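Local structure of proteolytically activated form of PPO4 Tyrosinase (4OUA) at residues L126-W131 with H281-D286. The protein uses a pair of copper ions to hydroxylate monophenols and oxidise the resulting o-diphenols to o-quinones, an initial step of melanin synthesis. Sequence-based numbering, arbitrary orientation.
Sequences LRQPYW and HHSNVD. With CU1 (copper (I) ion), chain D.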
ATOM      1  N   LEU A 126       1.680  -1.229  16.207  1.00 33.29           N
ATOM      2  CA  LEU A 126       1.304  -1.874  14.955  1.00 35.47           C
ATOM      3  C   LEU A 126       1.346  -0.912  13.771  1.00 33.82           C
ATOM      4  O   LEU A 126       0.757   0.168  13.809  1.00 32.39           O
ATOM      5  CB  LEU A 126      -0.090  -2.492  15.066  1.00 33.65           C
ATOM      6  CG  LEU A 126      -0.560  -3.240  13.817  1.00 23.97           C
ATOM      7  CD1 LEU A 126       0.425  -4.340  13.455  1.00 29.55           C
ATOM      8  CD2 LEU A 126      -1.953  -3.808  14.020  1.00 27.40           C
ATOM      9  N   ARG A 127       2.051  -1.321  12.721  1.00 31.35           N
ATOM     10  CA  ARG A 127       2.157  -0.539  11.496  1.00 30.16           C
ATOM     11  C   ARG A 127       2.052  -1.460  10.286  1.00 26.15           C
ATOM     12  O   ARG A 127       2.251  -2.668  10.402  1.00 26.88           O
ATOM     13  CB  ARG A 127       3.477   0.237  11.458  1.00 34.70           C
ATOM     14  CG  ARG A 127       3.674   1.221  12.599  1.00 28.04           C
ATOM     15  CD  ARG A 127       2.710   2.390  12.502  1.00 29.40           C
ATOM     16  NE  ARG A 127       3.025   3.434  13.473  1.00 35.82           N
ATOM     17  CZ  ARG A 127       2.620   3.423  14.739  1.00 35.04           C
ATOM     18  NH1 ARG A 127       1.884   2.418  15.193  1.00 33.24           N
ATOM     19  NH2 ARG A 127       2.952   4.414  15.555  1.00 34.86           N
ATOM     20  N   GLN A 128       1.748  -0.891   9.125  1.00 27.85           N
ATOM     21  CA  GLN A 128       1.608  -1.686   7.910  1.00 30.70           C
ATOM     22  C   GLN A 128       2.957  -2.206   7.416  1.00 33.15           C
ATOM     23  O   GLN A 128       3.814  -1.427   6.996  1.00 32.03           O
ATOM     24  CB  GLN A 128       0.929  -0.867   6.810  1.00 32.73           C
ATOM     25  CG  GLN A 128       0.805  -1.601   5.480  1.00 38.40           C
ATOM     26  CD  GLN A 128       0.012  -2.892   5.590  1.00 32.03           C
ATOM     27  OE1 GLN A 128       0.447  -3.943   5.118  1.00 28.97           O
ATOM     28  NE2 GLN A 128      -1.160  -2.817   6.209  1.00 30.97           N
ATOM     29  N   PRO A 129       3.146  -3.534   7.460  1.00 33.85           N
ATOM     30  CA  PRO A 129       4.377  -4.174   6.981  1.00 33.72           C
ATOM     31  C   PRO A 129       4.560  -3.990   5.478  1.00 31.13           C
ATOM     32  O   PRO A 129       3.578  -3.780   4.766  1.00 31.20           O
ATOM     33  CB  PRO A 129       4.165  -5.649   7.331  1.00 29.66           C
ATOM     34  CG  PRO A 129       2.686  -5.814   7.364  1.00 30.63           C
ATOM     35  CD  PRO A 129       2.154  -4.522   7.916  1.00 32.32           C
ATOM     36  N   TYR A 130       5.800  -4.066   5.004  1.00 35.18           N
ATOM     37  CA  TYR A 130       6.071  -3.868   3.585  1.00 29.67           C
ATOM     38  C   TYR A 130       6.611  -5.134   2.936  1.00 32.68           C
ATOM     39  O   TYR A 130       7.281  -5.943   3.578  1.00 34.85           O
ATOM     40  CB  TYR A 130       7.053  -2.709   3.376  1.00 27.12           C
ATOM     41  CG  TYR A 130       8.428  -2.930   3.970  1.00 29.86           C
ATOM     42  CD1 TYR A 130       9.399  -3.640   3.276  1.00 25.45           C
ATOM     43  CD2 TYR A 130       8.760  -2.419   5.217  1.00 29.72           C
ATOM     44  CE1 TYR A 130      10.655  -3.841   3.811  1.00 31.03           C
ATOM     45  CE2 TYR A 130      10.016  -2.615   5.759  1.00 29.47           C
ATOM     46  CZ  TYR A 130      10.958  -3.328   5.052  1.00 34.20           C
ATOM     47  OH  TYR A 130      12.210  -3.527   5.586  1.00 38.59           O
ATOM     48  N   TRP A 131       6.306  -5.287   1.653  1.00 36.40           N
ATOM     49  CA  TRP A 131       6.728  -6.441   0.870  1.00 28.60           C
ATOM     50  C   TRP A 131       7.954  -6.086   0.029  1.00 24.67           C
ATOM     51  O   TRP A 131       7.830  -5.505  -1.050  1.00 23.66           O
ATOM     52  CB  TRP A 131       5.571  -6.913  -0.014  1.00 24.68           C
ATOM     53  CG  TRP A 131       5.878  -8.068  -0.913  1.00 23.61           C
ATOM     54  CD1 TRP A 131       6.897  -8.967  -0.789  1.00 27.65           C
ATOM     55  CD2 TRP A 131       5.149  -8.446  -2.086  1.00 26.78           C
ATOM     56  NE1 TRP A 131       6.847  -9.882  -1.813  1.00 30.20           N
ATOM     57  CE2 TRP A 131       5.783  -9.583  -2.624  1.00 26.65           C
ATOM     58  CE3 TRP A 131       4.022  -7.932  -2.734  1.00 25.41           C
ATOM     59  CZ2 TRP A 131       5.327 -10.213  -3.777  1.00 22.99           C
ATOM     60  CZ3 TRP A 131       3.573  -8.559  -3.880  1.00 21.69           C
ATOM     61  CH2 TRP A 131       4.224  -9.688  -4.388  1.00 23.49           C
ATOM     62  N   HIS A 281       2.298  -4.115  -0.808  1.00 34.40           N
ATOM     63  CA  HIS A 281       3.024  -3.603  -1.961  1.00 27.93           C
ATOM     64  C   HIS A 281       3.345  -2.125  -1.793  1.00 30.35           C
ATOM     65  O   HIS A 281       4.509  -1.724  -1.805  1.00 38.73           O
ATOM     66  CB  HIS A 281       2.216  -3.814  -3.244  1.00 32.77           C
ATOM     67  CG  HIS A 281       2.903  -3.320  -4.479  1.00 27.83           C
ATOM     68  ND1 HIS A 281       2.215  -2.871  -5.589  1.00 29.40           N
ATOM     69  CD2 HIS A 281       4.217  -3.204  -4.781  1.00 22.76           C
ATOM     70  CE1 HIS A 281       3.076  -2.512  -6.521  1.00 23.17           C
ATOM     71  NE2 HIS A 281       4.299  -2.695  -6.054  1.00 24.36           N
ATOM     72  N   HIS A 282       2.301  -1.319  -1.633  1.00 26.56           N
ATOM     73  CA  HIS A 282       2.450   0.129  -1.596  1.00 26.25           C
ATOM     74  C   HIS A 282       3.037   0.629  -0.281  1.00 34.25           C
ATOM     75  O   HIS A 282       3.404   1.799  -0.164  1.00 40.78           O
ATOM     76  CB  HIS A 282       1.104   0.797  -1.870  1.00 26.61           C
ATOM     77  CG  HIS A 282       0.732   0.813  -3.319  1.00 27.29           C
ATOM     78  ND1 HIS A 282       0.963   1.901  -4.135  1.00 24.87           N
ATOM     79  CD2 HIS A 282       0.165  -0.132  -4.106  1.00 36.21           C
ATOM     80  CE1 HIS A 282       0.543   1.629  -5.357  1.00 28.07           C
ATOM     81  NE2 HIS A 282       0.059   0.399  -5.369  1.00 28.59           N
ATOM     82  N   SER A 283       3.147  -0.279   0.743  1.00 26.80           N
ATOM     83  CA  SER A 283       3.906   0.045   1.942  1.00 27.72           C
ATOM     84  C   SER A 283       5.387   0.023   1.598  1.00 31.99           C
ATOM     85  O   SER A 283       6.175   0.809   2.125  1.00 31.39           O
ATOM     86  CB  SER A 283       3.607  -0.938   3.074  1.00 32.99           C
ATOM     87  OG  SER A 283       4.485  -0.727   4.168  1.00 28.80           O
ATOM     88  N   ASN A 284       5.751  -0.886   0.699  1.00 30.28           N
ATOM     89  CA  ASN A 284       7.122  -1.008   0.228  1.00 25.92           C
ATOM     90  C   ASN A 284       7.432   0.041  -0.831  1.00 29.91           C
ATOM     91  O   ASN A 284       8.560   0.523  -0.931  1.00 32.46           O
ATOM     92  CB  ASN A 284       7.373  -2.413  -0.324  1.00 24.54           C
ATOM     93  CG  ASN A 284       8.810  -2.623  -0.751  1.00 26.94           C
ATOM     94  OD1 ASN A 284       9.714  -2.682   0.084  1.00 26.23           O
ATOM     95  ND2 ASN A 284       9.028  -2.750  -2.056  1.00 25.19           N
ATOM     96  N   VAL A 285       6.422   0.385  -1.625  1.00 28.27           N
ATOM     97  CA  VAL A 285       6.550   1.464  -2.594  1.00 23.56           C
ATOM     98  C   VAL A 285       6.840   2.766  -1.862  1.00 27.71           C
ATOM     99  O   VAL A 285       7.592   3.613  -2.346  1.00 34.56           O
ATOM    100  CB  VAL A 285       5.280   1.624  -3.447  1.00 27.80           C
ATOM    101  CG1 VAL A 285       5.330   2.921  -4.244  1.00 24.06           C
ATOM    102  CG2 VAL A 285       5.106   0.423  -4.365  1.00 25.82           C
ATOM    103  N   ASP A 286       6.242   2.913  -0.685  1.00 29.37           N
ATOM    104  CA  ASP A 286       6.457   4.092   0.137  1.00 27.10           C
ATOM    105  C   ASP A 286       7.847   4.062   0.760  1.00 28.32           C
ATOM    106  O   ASP A 286       8.458   5.107   0.983  1.00 32.60           O
ATOM    107  CB  ASP A 286       5.390   4.191   1.226  1.00 26.89           C
ATOM    108  CG  ASP A 286       5.448   5.501   1.980  1.00 29.09           C
ATOM    109  OD1 ASP A 286       4.823   6.478   1.520  1.00 29.40           O
ATOM    110  OD2 ASP A 286       6.119   5.555   3.033  1.00 32.60           O
TER
HETATM  111 CU   CU1 D 402      -0.408   0.269  -7.279  0.92 30.62          CU
HETATM  112  O   HOH W   1      -1.882   1.733  -8.195  0.90 42.65           O
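N284 meets the Y130 ring obliquely, its OD1 3.3 Å from Y130 CD1 and its amide plane 25° from the ring plane. With CG anti to the backbone N (chi1 -177°), the N284 side chain reaches from its helix to the extended chain, where its CB comes 3.2 Å from the backbone O of W131. ND2 is equally near that oxygen, but its angle is too poor for a hydrogen bond; OD1 instead accepts one from NE of R287, which is consistent with a set rotation of the amide. An alanine at N284 would probably leave R287 NE without this acceptor and take away the oblique contact at CD1 of Y130.

The preceding residue, S283, supplies the hydrogen bond between 126-131 and 281-286: its OG donates to the backbone O of Q128 over 3.0 Å. The approach is 50° out of the carbonyl plane, so the hydroxyl sits above the peptide. Flanking this bond, Q128 CG rests 3.8 Å from S283 CB, and Y130 CB lies 3.3 Å from S283 OG. At the other end W131 CB approaches the backbone N of H281, while the W131 side chain also touches I253 and V257 of helix 246-258.

All seven touching residues are buried, and the CA atoms of Y130 and N284 are 4.5 Å apart, evidence that an extended loop runs close along helix 277-295. From the same helix, the CB of H282 is directed away from the loop, and its NE2 binds copper at 2.0 Å; H250 and H254 of helix 246-258 complete the protein ligands. Such helix-borne histidine ligands are characteristic of the type 3 dicopper centre of tyrosinases, here at its CuB site.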